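Local coordinates for polymeric Immunoglobulin Receptor (Oncorhynchus mykiss, PDB 5F1S), which probably binds polymeric immunoglobulins for mucosal immunity, its two immunoglobulin-like domains forming an ectodomain that corresponds to secretory component, at residues F65-P68 / V69-V72; Q137-R140 / Q141-K144; Y164-Q167 / A168-I171. All coordinates share one frame; numbering follows the deposited sequence.

Interaction 1 (F65-P68 / V69-V72)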
# COMPACT_ATOMS: atom_id res chain seq x y z
N PHE A 65 12.90 12.81 -9.36
CA PHE A 65 12.88 14.26 -9.21
C PHE A 65 13.87 14.64 -8.12
O PHE A 65 13.60 14.42 -6.93
CB PHE A 65 11.49 14.76 -8.82
CG PHE A 65 11.45 16.22 -8.44
CD1 PHE A 65 12.04 17.16 -9.27
CD2 PHE A 65 10.80 16.66 -7.31
CE1 PHE A 65 11.99 18.52 -8.96
CE2 PHE A 65 10.74 18.05 -7.00
CZ PHE A 65 11.37 18.95 -7.82
N ASP A 66 14.99 15.22 -8.51
CA ASP A 66 15.96 15.73 -7.53
C ASP A 66 15.64 17.16 -7.19
O ASP A 66 15.48 18.02 -8.10
CB ASP A 66 17.39 15.60 -8.08
CG ASP A 66 18.46 15.98 -7.05
OD1 ASP A 66 18.21 15.86 -5.83
OD2 ASP A 66 19.56 16.37 -7.49
N ASP A 67 15.57 17.45 -5.88
CA ASP A 67 15.25 18.77 -5.36
C ASP A 67 16.38 19.21 -4.43
O ASP A 67 16.32 19.04 -3.21
CB ASP A 67 13.89 18.80 -4.67
CG ASP A 67 13.48 20.19 -4.22
OD1 ASP A 67 14.37 21.07 -4.15
OD2 ASP A 67 12.30 20.38 -3.90
N PRO A 68 17.44 19.78 -4.99
CA PRO A 68 18.61 20.11 -4.14
C PRO A 68 18.29 21.03 -3.00
O PRO A 68 18.97 20.97 -1.96
CB PRO A 68 19.58 20.77 -5.12
CG PRO A 68 19.20 20.24 -6.46
CD PRO A 68 17.69 20.06 -6.41
N VAL A 69 17.31 21.92 -3.15
CA VAL A 69 16.96 22.84 -2.06
C VAL A 69 16.40 22.09 -0.86
O VAL A 69 16.67 22.44 0.29
CB VAL A 69 15.96 23.86 -2.57
CG1 VAL A 69 15.47 24.74 -1.43
CG2 VAL A 69 16.64 24.67 -3.73
N GLN A 70 15.60 21.05 -1.11
CA GLN A 70 15.11 20.20 -0.02
C GLN A 70 16.06 19.06 0.33
O GLN A 70 15.79 18.35 1.31
CB GLN A 70 13.72 19.64 -0.39
CG GLN A 70 12.69 20.72 -0.40
CD GLN A 70 11.40 20.21 0.16
OE1 GLN A 70 10.69 19.45 -0.49
NE2 GLN A 70 11.19 20.50 1.43
N GLN A 71 17.14 18.88 -0.44
CA GLN A 71 18.16 17.88 -0.13
C GLN A 71 17.56 16.48 -0.15
O GLN A 71 17.85 15.63 0.69
CB GLN A 71 18.84 18.18 1.22
CG GLN A 71 19.66 19.51 1.11
CD GLN A 71 20.16 20.03 2.42
OE1 GLN A 71 20.19 19.33 3.41
NE2 GLN A 71 20.54 21.30 2.44
N VAL A 72 16.72 16.25 -1.13
CA VAL A 72 16.08 14.96 -1.31
C VAL A 72 15.84 14.77 -2.80
O VAL A 72 15.48 15.72 -3.51
CB VAL A 72 14.77 14.87 -0.50
CG1 VAL A 72 13.79 16.00 -0.87
CG2 VAL A 72 14.10 13.47 -0.63
O HOH W 1 12.40 15.41 -4.40
O HOH W 2 10.64 18.38 -3.03
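A G1 beta bulge sits at the bend of the hairpin joining strands 62-67 and 72-77, with Q71 and V72 both facing D67. D67 N donates to V72 O at 2.9 Å, whereas D67 O is held more loosely: the bond from Q71 N is bent and weak, and that from V72 N, though straight, is long and weak at 3.5 Å. Q71 takes up the left-handed backbone conformation (phi 62°) usual for the first residue of such a bulge.

The D67 side chain lies against the turn residues that follow it. With CG anti to the backbone N (chi1 -175°), its carboxylate comes alongside V69 and Q70, and OD1 accepts Q70 N at 3.3 Å from above the carboxylate plane. Strands 62-67 and 72-77 correspond to D and E of a V-set immunoglobulin domain. OD2 of D67 lies 3.5 Å from Q70 CG, the carboxylate and the Q70 amide are turned 53° apart, and a water donates to both D67 OD2 (2.7 Å) and Q70 OE1 (2.8 Å). A second water bridges F65 O and V72 O. D66 points its carboxylate to Y22 and K31, while V72 packs on P19 and H21 of strand 16-22.

Interaction 2 (Q137-R140 / Q141-K144)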
# COMPACT_ATOMS: atom_id res chain seq x y z
N GLN A 137 -4.12 -5.94 -7.99
CA GLN A 137 -4.70 -5.76 -9.33
C GLN A 137 -5.42 -6.99 -9.82
O GLN A 137 -6.38 -6.89 -10.59
CB GLN A 137 -3.64 -5.37 -10.38
CG GLN A 137 -2.64 -6.45 -10.59
CD GLN A 137 -1.44 -6.03 -11.42
OE1 GLN A 137 -1.10 -4.85 -11.49
NE2 GLN A 137 -0.77 -7.02 -12.02
N GLY A 138 -4.98 -8.16 -9.39
CA GLY A 138 -5.58 -9.38 -9.89
C GLY A 138 -6.97 -9.65 -9.38
O GLY A 138 -7.58 -10.62 -9.84
N TYR A 139 -7.47 -8.86 -8.42
CA TYR A 139 -8.80 -9.07 -7.87
C TYR A 139 -9.83 -8.08 -8.39
O TYR A 139 -10.97 -8.05 -7.90
CB TYR A 139 -8.73 -9.03 -6.33
CG TYR A 139 -7.93 -10.22 -5.82
CD1 TYR A 139 -8.50 -11.47 -5.77
CD2 TYR A 139 -6.60 -10.11 -5.45
CE1 TYR A 139 -7.79 -12.58 -5.35
CE2 TYR A 139 -5.87 -11.20 -5.04
CZ TYR A 139 -6.48 -12.44 -4.98
OH TYR A 139 -5.80 -13.56 -4.58
N ARG A 140 -9.47 -7.28 -9.39
CA ARG A 140 -10.39 -6.24 -9.85
C ARG A 140 -11.74 -6.82 -10.28
O ARG A 140 -12.80 -6.22 -10.01
CB ARG A 140 -9.75 -5.45 -10.99
CG ARG A 140 -8.75 -4.43 -10.46
CD ARG A 140 -7.87 -3.84 -11.52
NE ARG A 140 -6.96 -2.88 -10.91
CZ ARG A 140 -5.80 -2.50 -11.43
NH1 ARG A 140 -5.38 -3.03 -12.59
NH2 ARG A 140 -5.05 -1.62 -10.78
N GLN A 141 -11.73 -7.95 -10.97
CA GLN A 141 -12.96 -8.52 -11.51
C GLN A 141 -13.62 -9.55 -10.61
O GLN A 141 -14.63 -10.13 -11.00
CB GLN A 141 -12.67 -9.21 -12.85
CG GLN A 141 -11.89 -8.37 -13.84
CD GLN A 141 -12.62 -7.11 -14.21
OE1 GLN A 141 -13.83 -7.01 -14.02
NE2 GLN A 141 -11.89 -6.12 -14.73
N HIS A 142 -13.05 -9.85 -9.44
CA HIS A 142 -13.65 -10.80 -8.53
C HIS A 142 -14.82 -10.16 -7.78
O HIS A 142 -14.82 -8.97 -7.46
CB HIS A 142 -12.64 -11.28 -7.48
CG HIS A 142 -11.63 -12.26 -7.98
ND1 HIS A 142 -10.77 -12.01 -9.03
CD2 HIS A 142 -11.31 -13.50 -7.53
CE1 HIS A 142 -9.97 -13.04 -9.20
NE2 HIS A 142 -10.28 -13.96 -8.31
N GLU A 143 -15.83 -10.96 -7.48
CA GLU A 143 -16.83 -10.49 -6.55
C GLU A 143 -16.12 -10.28 -5.21
O GLU A 143 -15.21 -11.04 -4.85
CB GLU A 143 -17.99 -11.48 -6.41
CG GLU A 143 -17.62 -12.77 -5.84
CD GLU A 143 -18.82 -13.70 -5.74
OE1 GLU A 143 -19.83 -13.47 -6.47
OE2 GLU A 143 -18.74 -14.63 -4.91
N LYS A 144 -16.51 -9.24 -4.50
CA LYS A 144 -15.95 -8.95 -3.18
C LYS A 144 -16.94 -9.38 -2.11
O LYS A 144 -18.16 -9.31 -2.31
CB LYS A 144 -15.67 -7.47 -3.05
CG LYS A 144 -14.84 -6.89 -4.21
CD LYS A 144 -13.59 -7.69 -4.42
CE LYS A 144 -12.65 -7.02 -5.39
NZ LYS A 144 -13.20 -6.72 -6.76
O HOH W 3 -10.25 -10.12 -11.20
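The ammonium group of K144 draws together the backbone carbonyls of the loop before it: NZ donates to Y139 O at 2.8 Å and to H142 O at 2.9 Å, and a weaker, longer bond runs to R140 O. Residues Y139 to H142 form a type I beta turn in the connection from strand 129-135 to strand 144-148, the B-C loop of a V-set domain, and the lysine fastens this turn. Bends at chi2 (-52°) and chi4 (-58°) fold the K144 chain back toward the turn, bringing NZ to the carbonyl oxygens. The same nitrogen forms a salt bridge with D173, and K144 also makes a cation-pi contact with Y135.

Y139 O is shared, since H142 N also donates to it at 3.2 Å, from well above the carbonyl plane, closing the turn. A methionine in place of K144 would probably leave these carbonyls without their common donor and cost the D173 carboxylate this counter-charge.

The rings of Y139 and H142 form an edge-to-face pair beside the turn, with centroids 5.0 Å apart and planes at 61°. The tyrosine offers its edge, placing CD1 over the centre of the imidazole face, 3.9 Å from H142 CD2. R140 NE is bonded to T176 O. A water in the plane of the imidazole, at its edge, lies 2.9 Å from H142 ND1, donates to G138 O and accepts from Q141 N at 2.6 Å.

Interaction 3 (Y164-Q167 / A168-I171)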
# COMPACT_ATOMS: atom_id res chain seq x y z
N TYR A 164 -23.45 -3.95 -3.11
CA TYR A 164 -24.32 -4.75 -2.26
C TYR A 164 -24.97 -3.78 -1.31
O TYR A 164 -24.31 -2.87 -0.79
CB TYR A 164 -23.59 -5.84 -1.46
CG TYR A 164 -24.54 -6.52 -0.49
CD1 TYR A 164 -25.19 -7.70 -0.84
CD2 TYR A 164 -24.83 -5.95 0.75
CE1 TYR A 164 -26.09 -8.31 0.01
CE2 TYR A 164 -25.75 -6.54 1.60
CZ TYR A 164 -26.38 -7.72 1.22
OH TYR A 164 -27.27 -8.32 2.07
N GLU A 165 -26.26 -3.94 -1.08
CA GLU A 165 -26.91 -3.07 -0.11
C GLU A 165 -28.12 -3.78 0.47
O GLU A 165 -28.91 -4.36 -0.27
CB GLU A 165 -27.31 -1.73 -0.73
CG GLU A 165 -27.99 -0.81 0.27
CD GLU A 165 -27.87 0.69 -0.05
OE1 GLU A 165 -27.50 1.47 0.87
OE2 GLU A 165 -28.17 1.08 -1.20
N ASP A 166 -28.21 -3.78 1.80
CA ASP A 166 -29.43 -4.17 2.51
C ASP A 166 -29.64 -3.15 3.63
O ASP A 166 -29.08 -2.05 3.62
CB ASP A 166 -29.37 -5.63 2.98
CG ASP A 166 -28.34 -5.88 4.06
OD1 ASP A 166 -27.96 -4.93 4.72
OD2 ASP A 166 -27.93 -7.06 4.23
N GLN A 167 -30.51 -3.47 4.59
CA GLN A 167 -30.86 -2.50 5.61
C GLN A 167 -29.68 -2.14 6.50
O GLN A 167 -29.61 -1.03 7.03
CB GLN A 167 -32.00 -3.04 6.48
CG GLN A 167 -33.35 -3.00 5.85
CD GLN A 167 -34.39 -3.46 6.83
OE1 GLN A 167 -34.64 -4.66 6.96
NE2 GLN A 167 -34.97 -2.52 7.56
N ALA A 168 -28.75 -3.07 6.66
CA ALA A 168 -27.68 -2.96 7.64
C ALA A 168 -26.32 -2.62 7.05
O ALA A 168 -25.48 -2.02 7.74
CB ALA A 168 -27.54 -4.27 8.40
N VAL A 169 -26.07 -3.01 5.80
CA VAL A 169 -24.71 -3.01 5.25
C VAL A 169 -24.76 -2.55 3.81
O VAL A 169 -25.63 -2.98 3.04
CB VAL A 169 -24.09 -4.41 5.35
CG1 VAL A 169 -22.71 -4.43 4.66
CG2 VAL A 169 -24.00 -4.87 6.82
N GLU A 170 -23.81 -1.69 3.43
CA GLU A 170 -23.56 -1.37 2.03
C GLU A 170 -22.11 -1.70 1.68
O GLU A 170 -21.19 -1.41 2.46
CB GLU A 170 -23.86 0.09 1.73
CG GLU A 170 -23.56 0.48 0.25
CD GLU A 170 -23.67 1.96 -0.03
OE1 GLU A 170 -24.25 2.68 0.82
OE2 GLU A 170 -23.16 2.42 -1.08
N ILE A 171 -21.91 -2.33 0.53
CA ILE A 171 -20.57 -2.52 -0.01
C ILE A 171 -20.49 -1.79 -1.34
O ILE A 171 -21.40 -1.92 -2.17
CB ILE A 171 -20.24 -4.01 -0.18
CG1 ILE A 171 -20.50 -4.80 1.10
CG2 ILE A 171 -18.78 -4.15 -0.64
CD1 ILE A 171 -20.39 -6.34 0.95
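A chi1 of 68° puts CG of D166 in the crowded position between its backbone N and carbonyl carbon, turning the carboxylate inward over the bend, while Y164, with CG anti to its own N (chi1 174°), sends its ring along the hairpin toward that carboxylate. D166 OD1 then accepts two amides, A168 N at 2.8 Å and V169 N at 2.9 Å, the first making an Asx turn. D166 OD2 accepts Y164 OH at 2.6 Å, from above the carboxylate plane and at the edge of the ring. Both carboxylate oxygens are thus engaged, and the tyrosine ring is steadied at its far end.

The backbone completes a beta hairpin: D166 N donates to V169 O at 3.0 Å, and Y164 and I171 form a hydrogen-bonded antiparallel pair with bonds in both directions, I171 N to Y164 O being 2.8 Å. On the side of Y164 and I171 their CB atoms pack at 4.0 Å. The opposite side carries E165 and E170, where E165 OE1 and E170 OE1 are 3.5 Å apart; this like-charge approach is probably eased by K184, which forms a salt bridge with E165 OE1 and also hydrogen-bonds D166 O.

Strand 163-165 is an outermost strand of its sheet. Strand 169-173 lies between it and strand 178-183, where V169 meets V181 and L183, while Y164, V169 and I171 all touch L156 of strand 156-157 in the other sheet.

Overall arrangement
All three contacts shape connections between strands of the two V-set domains. Interaction 1 belongs to the first domain and lies on the opposite side of the chain's centre from the other two, its centre about 38 Å from that of interaction 2 and about 48 Å from that of interaction 3. Interactions 2 and 3 share the second domain: their centres are about 19 Å apart and their nearest atoms about 5 Å, without touching. Strand 169-173 relates them, since it begins in the hairpin of interaction 3 and ends at D173, the salt-bridge partner of K144. Interaction 2 also reaches toward the first domain, where Q137 forms a backbone hydrogen bond with E12 and a side-chain one with Q81.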